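Local coordinates for protein ferritin (Ulva pertusa, PDB 3VNX) that probably oxidises iron(II) and stores the iron as mineral inside a hollow shell of 24 subunits, as other ferritins do, at residues G191-L194 with L195-L199; V57-A60 with L61-Y64. All coordinates share one frame; numbering follows the deposited sequence. Where two conformers were deposited one is given.

Contact 1. Residues G191-L194 with L195-L199; sequences GVYL and LDQEL
Tyr193 and Gln197, one turn apart on helix 155-201, make the main side-chain contact here. It is a stack: the Gln197 amide lies over the outer part of the phenol, its plane 21° from the ring plane, with CD 3.8 Å from Tyr193 CE1. Lower on the same chain, Gln197 CG makes a CH-pi contact, 4.2 Å from the Tyr193 ring centroid. The bend at chi2 (-125°) sets the amide over the CZ-OH end, while CG lies over the ring itself.

Two waters bridge polar groups. Water 2 sits in the ring plane at the phenol's edge, donates to Tyr193 OH at 3.0 Å and accepts a weak bond from Gln197 NE2. Tyr193 OH is also hydrogen-bonded to Glu198 OE2 of the second subunit. Water 1 lies within donating distance of Asp196 OD2 (2.8 Å) and the carbonyl O of Tyr193, with more acceptors around it than it has protons. Asp196 OD1 takes the backbone N-H of Phe75, tying this helix to the start of helix 73-99.

Backbone bonds complete the turns, such as Asp196 N to Val192 O at 2.8 Å.

Glu198 in turn receives Tyr193 of the third subunit, and Leu194 packs on Leu194 of the second. The chemistry implies a phenol with one face covered by Gln197 and its hydroxyl bonded to a neighbouring subunit, consistent with the fourfold axis that this part of ferritins surrounds.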
loop_
_atom_site.group_PDB
_atom_site.type_symbol
_atom_site.label_atom_id
_atom_site.label_comp_id
_atom_site.label_asym_id
_atom_site.label_seq_id
_atom_site.Cartn_x
_atom_site.Cartn_y
_atom_site.Cartn_z
ATOM N N GLY A 191 -29.554 39.065 -13.488
ATOM C CA GLY A 191 -28.318 39.570 -12.896
ATOM C C GLY A 191 -28.203 39.365 -11.386
ATOM O O GLY A 191 -27.173 38.910 -10.887
ATOM N N VAL A 192 -29.258 39.704 -10.651
ATOM C CA VAL A 192 -29.281 39.505 -9.205
ATOM C C VAL A 192 -29.273 38.012 -8.859
ATOM O O VAL A 192 -28.578 37.568 -7.940
ATOM C CB VAL A 192 -30.504 40.217 -8.554
ATOM C CG1 VAL A 192 -30.603 39.878 -7.069
ATOM C CG2 VAL A 192 -30.442 41.765 -8.784
ATOM N N TYR A 193 -30.031 37.226 -9.610
ATOM C CA TYR A 193 -30.047 35.792 -9.352
ATOM C C TYR A 193 -28.659 35.173 -9.547
ATOM O O TYR A 193 -28.239 34.317 -8.762
ATOM C CB TYR A 193 -31.091 35.102 -10.233
ATOM C CG TYR A 193 -31.004 33.590 -10.281
ATOM C CD1 TYR A 193 -30.254 32.955 -11.264
ATOM C CD2 TYR A 193 -31.686 32.798 -9.357
ATOM C CE1 TYR A 193 -30.176 31.575 -11.330
ATOM C CE2 TYR A 193 -31.613 31.408 -9.410
ATOM C CZ TYR A 193 -30.852 30.804 -10.404
ATOM O OH TYR A 193 -30.760 29.433 -10.494
ATOM N N LEU A 194 -27.958 35.615 -10.591
ATOM C CA LEU A 194 -26.620 35.125 -10.899
ATOM C C LEU A 194 -25.642 35.510 -9.813
ATOM O O LEU A 194 -24.864 34.673 -9.349
ATOM C CB LEU A 194 -26.133 35.666 -12.241
ATOM C CG LEU A 194 -26.825 35.048 -13.457
ATOM C CD1 LEU A 194 -26.298 35.653 -14.731
ATOM C CD2 LEU A 194 -26.676 33.513 -13.490
ATOM N N LEU A 195 -25.686 36.775 -9.401
ATOM C CA LEU A 195 -24.797 37.263 -8.357
ATOM C C LEU A 195 -25.108 36.616 -7.011
ATOM O O LEU A 195 -24.210 36.351 -6.220
ATOM C CB LEU A 195 -24.858 38.787 -8.262
ATOM C CG LEU A 195 -23.513 39.430 -8.604
ATOM C CD1 LEU A 195 -23.702 40.808 -9.216
ATOM C CD2 LEU A 195 -22.620 39.484 -7.377
ATOM N N ASP A 196 -26.387 36.360 -6.758
ATOM C CA ASP A 196 -26.766 35.629 -5.562
ATOM C C ASP A 196 -26.146 34.227 -5.590
ATOM O O ASP A 196 -25.718 33.708 -4.563
ATOM C CB ASP A 196 -28.281 35.521 -5.418
ATOM C CG ASP A 196 -28.684 34.664 -4.217
ATOM O OD1 ASP A 196 -28.672 35.190 -3.084
ATOM O OD2 ASP A 196 -28.995 33.465 -4.392
ATOM N N GLN A 197 -26.087 33.616 -6.769
ATOM C CA GLN A 197 -25.445 32.304 -6.887
ATOM C C GLN A 197 -23.957 32.385 -6.578
ATOM O O GLN A 197 -23.417 31.530 -5.894
ATOM C CB GLN A 197 -25.642 31.707 -8.277
ATOM C CG GLN A 197 -27.087 31.562 -8.667
ATOM C CD GLN A 197 -27.431 30.149 -9.058
ATOM O OE1 GLN A 197 -28.195 29.469 -8.365
ATOM N NE2 GLN A 197 -26.867 29.690 -10.176
ATOM N N GLU A 198 -23.309 33.419 -7.099
ATOM C CA GLU A 198 -21.888 33.641 -6.876
ATOM C C GLU A 198 -21.613 33.873 -5.375
ATOM O O GLU A 198 -20.745 33.233 -4.774
ATOM C CB GLU A 198 -21.420 34.845 -7.715
ATOM C CG GLU A 198 -19.918 34.877 -8.035
ATOM C CD GLU A 198 -19.401 36.277 -8.415
ATOM O OE1 GLU A 198 -18.464 36.761 -7.740
ATOM O OE2 GLU A 198 -19.920 36.894 -9.379
ATOM N N LEU A 199 -22.369 34.791 -4.779
ATOM C CA LEU A 199 -22.239 35.132 -3.369
ATOM C C LEU A 199 -22.404 33.915 -2.454
ATOM O O LEU A 199 -21.918 33.891 -1.321
ATOM C CB LEU A 199 -23.285 36.185 -3.008
ATOM C CG LEU A 199 -22.765 37.614 -2.821
ATOM C CD1 LEU A 199 -21.743 37.971 -3.888
ATOM C CD2 LEU A 199 -23.916 38.606 -2.833
HETATM O O HOH W 1 -29.515 32.187 -6.853
HETATM O O HOH W 2 -28.706 28.173 -12.270
#

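Contact 2. Residues V57-A60 with L61-Y64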
loop_
_atom_site.group_PDB
_atom_site.type_symbol
_atom_site.label_atom_id
_atom_site.label_comp_id
_atom_site.label_asym_id
_atom_site.label_seq_id
_atom_site.Cartn_x
_atom_site.Cartn_y
_atom_site.Cartn_z
ATOM N N VAL A 57 -25.703 44.677 12.417
ATOM C CA VAL A 57 -26.350 45.175 11.215
ATOM C C VAL A 57 -26.267 44.139 10.114
ATOM O O VAL A 57 -27.257 43.870 9.428
ATOM C CB VAL A 57 -25.672 46.443 10.718
ATOM C CG1 VAL A 57 -26.248 46.845 9.373
ATOM C CG2 VAL A 57 -25.823 47.554 11.743
ATOM N N TYR A 58 -25.082 43.559 9.934
ATOM C CA TYR A 58 -24.923 42.528 8.916
ATOM C C TYR A 58 -25.826 41.333 9.180
ATOM O O TYR A 58 -26.347 40.717 8.242
ATOM C CB TYR A 58 -23.467 42.098 8.773
ATOM C CG TYR A 58 -22.680 43.078 7.930
ATOM C CD1 TYR A 58 -23.332 43.893 7.014
ATOM C CD2 TYR A 58 -21.299 43.197 8.048
ATOM C CE1 TYR A 58 -22.638 44.801 6.235
ATOM C CE2 TYR A 58 -20.591 44.108 7.270
ATOM C CZ TYR A 58 -21.270 44.912 6.359
ATOM O OH TYR A 58 -20.599 45.835 5.567
ATOM N N HIS A 59 -26.025 41.018 10.460
ATOM C CA HIS A 59 -26.902 39.920 10.820
ATOM C C HIS A 59 -28.347 40.254 10.434
ATOM O O HIS A 59 -29.104 39.380 9.994
ATOM C CB HIS A 59 -26.795 39.590 12.306
ATOM C CG HIS A 59 -27.077 38.157 12.613
ATOM N ND1 HIS A 59 -26.867 37.605 13.862
ATOM C CD2 HIS A 59 -27.535 37.150 11.832
ATOM C CE1 HIS A 59 -27.194 36.325 13.835
ATOM N NE2 HIS A 59 -27.609 36.024 12.614
ATOM N N ALA A 60 -28.726 41.522 10.581
ATOM C CA ALA A 60 -30.070 41.938 10.174
ATOM C C ALA A 60 -30.246 41.797 8.648
ATOM O O ALA A 60 -31.292 41.329 8.163
ATOM C CB ALA A 60 -30.367 43.364 10.646
ATOM N N LEU A 61 -29.210 42.174 7.899
ATOM C CA LEU A 61 -29.249 42.053 6.450
ATOM C C LEU A 61 -29.452 40.608 6.057
ATOM O O LEU A 61 -30.208 40.284 5.130
ATOM C CB LEU A 61 -27.957 42.583 5.848
ATOM C CG LEU A 61 -27.990 44.108 5.726
ATOM C CD1 LEU A 61 -26.589 44.693 5.520
ATOM C CD2 LEU A 61 -28.930 44.501 4.596
ATOM N N HIS A 62 -28.786 39.728 6.788
ATOM C CA HIS A 62 -28.923 38.309 6.542
ATOM C C HIS A 62 -30.385 37.875 6.660
ATOM O O HIS A 62 -30.916 37.159 5.790
ATOM C CB HIS A 62 -28.065 37.509 7.516
ATOM C CG HIS A 62 -28.517 36.096 7.667
ATOM N ND1 HIS A 62 -28.247 35.123 6.727
ATOM C CD2 HIS A 62 -29.254 35.493 8.633
ATOM C CE1 HIS A 62 -28.783 33.979 7.116
ATOM N NE2 HIS A 62 -29.399 34.177 8.270
ATOM N N SER A 63 -31.034 38.292 7.744
ATOM C CA SER A 63 -32.415 37.876 7.965
ATOM C C SER A 63 -33.325 38.424 6.884
ATOM O O SER A 63 -34.319 37.797 6.514
ATOM C CB SER A 63 -32.906 38.289 9.351
ATOM O OG SER A 63 -32.430 37.373 10.322
ATOM N N TYR A 64 -32.981 39.595 6.366
ATOM C CA TYR A 64 -33.788 40.159 5.299
ATOM C C TYR A 64 -33.747 39.247 4.054
ATOM O O TYR A 64 -34.793 38.856 3.525
ATOM C CB TYR A 64 -33.394 41.618 4.984
ATOM C CG TYR A 64 -34.182 42.159 3.818
ATOM C CD1 TYR A 64 -35.470 42.674 4.001
ATOM C CD2 TYR A 64 -33.667 42.108 2.520
ATOM C CE1 TYR A 64 -36.211 43.143 2.933
ATOM C CE2 TYR A 64 -34.406 42.577 1.440
ATOM C CZ TYR A 64 -35.676 43.093 1.651
ATOM O OH TYR A 64 -36.414 43.556 0.580
#
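The carbonyl O of Val57 receives the backbone N-H of Leu61 at 3.0 Å, as short as any sound polar bond across this turn of helix 38-66. The same i to i+4 pattern continues through Tyr58, His59 and Ala60, so the main chain is regular and the side chains give the turn its character.

On one side Leu61 runs alongside Tyr58, both pointing the same way. Its CD1 meets the tyrosine at the ring edge, in the ring plane, 3.7 Å from Tyr58 CD1, and touches Val57 CG1 more loosely at 4.4 Å. Leu61 CG stands anti to its carbonyl carbon (chi1 -82°), which swings the branch back over the preceding turn. The phenol's far end is fixed by Glu135 on helix 123-151, while Phe79 of helix 73-99 packs on Leu61; this is the inner face of the four-helix bundle.

Another side carries two imidazoles, His59 and His62, also side by side. His62 CD2 comes to the edge of the His59 ring, in its plane, 4.0 Å from His59 CD2. The rings are inclined obliquely at 44°, with centroids 5.9 Å apart. Three of the four ring nitrogens have partners elsewhere: His62 ND1 bonds to Ala76 O on helix 73-99, and His59 uses ND1 with Tyr52 and NE2 with His91, both of the fourth subunit.

The two CD2 carbons thus meet within the helix. The chemistry implies a turn with two duties: packing inside its own bundle on one side, and on the other His59 hydrogen-bonding to a neighbouring subunit, with the His62 ring against its His91.

How the contacts relate
Contact 2 comes first along the chain and contact 1 close to its end. Their centres are 18 Å apart and their nearest atoms about 9 Å, so they do not touch. The start of helix 73-99 joins them: Phe75 and Phe78 meet Leu199 of contact 1, while Phe79 and Ala82 pack on residues of contact 2. Contact 1, its centre about 26 Å from that of the chain, faces the second and third subunits; contact 2, about 16 Å out, faces the fourth. Contact 2 is also near a metal, the side chain of Tyr58 being about 8 Å from a bound calcium ion, and probably borders the ferroxidase region that ferritins hold within the bundle.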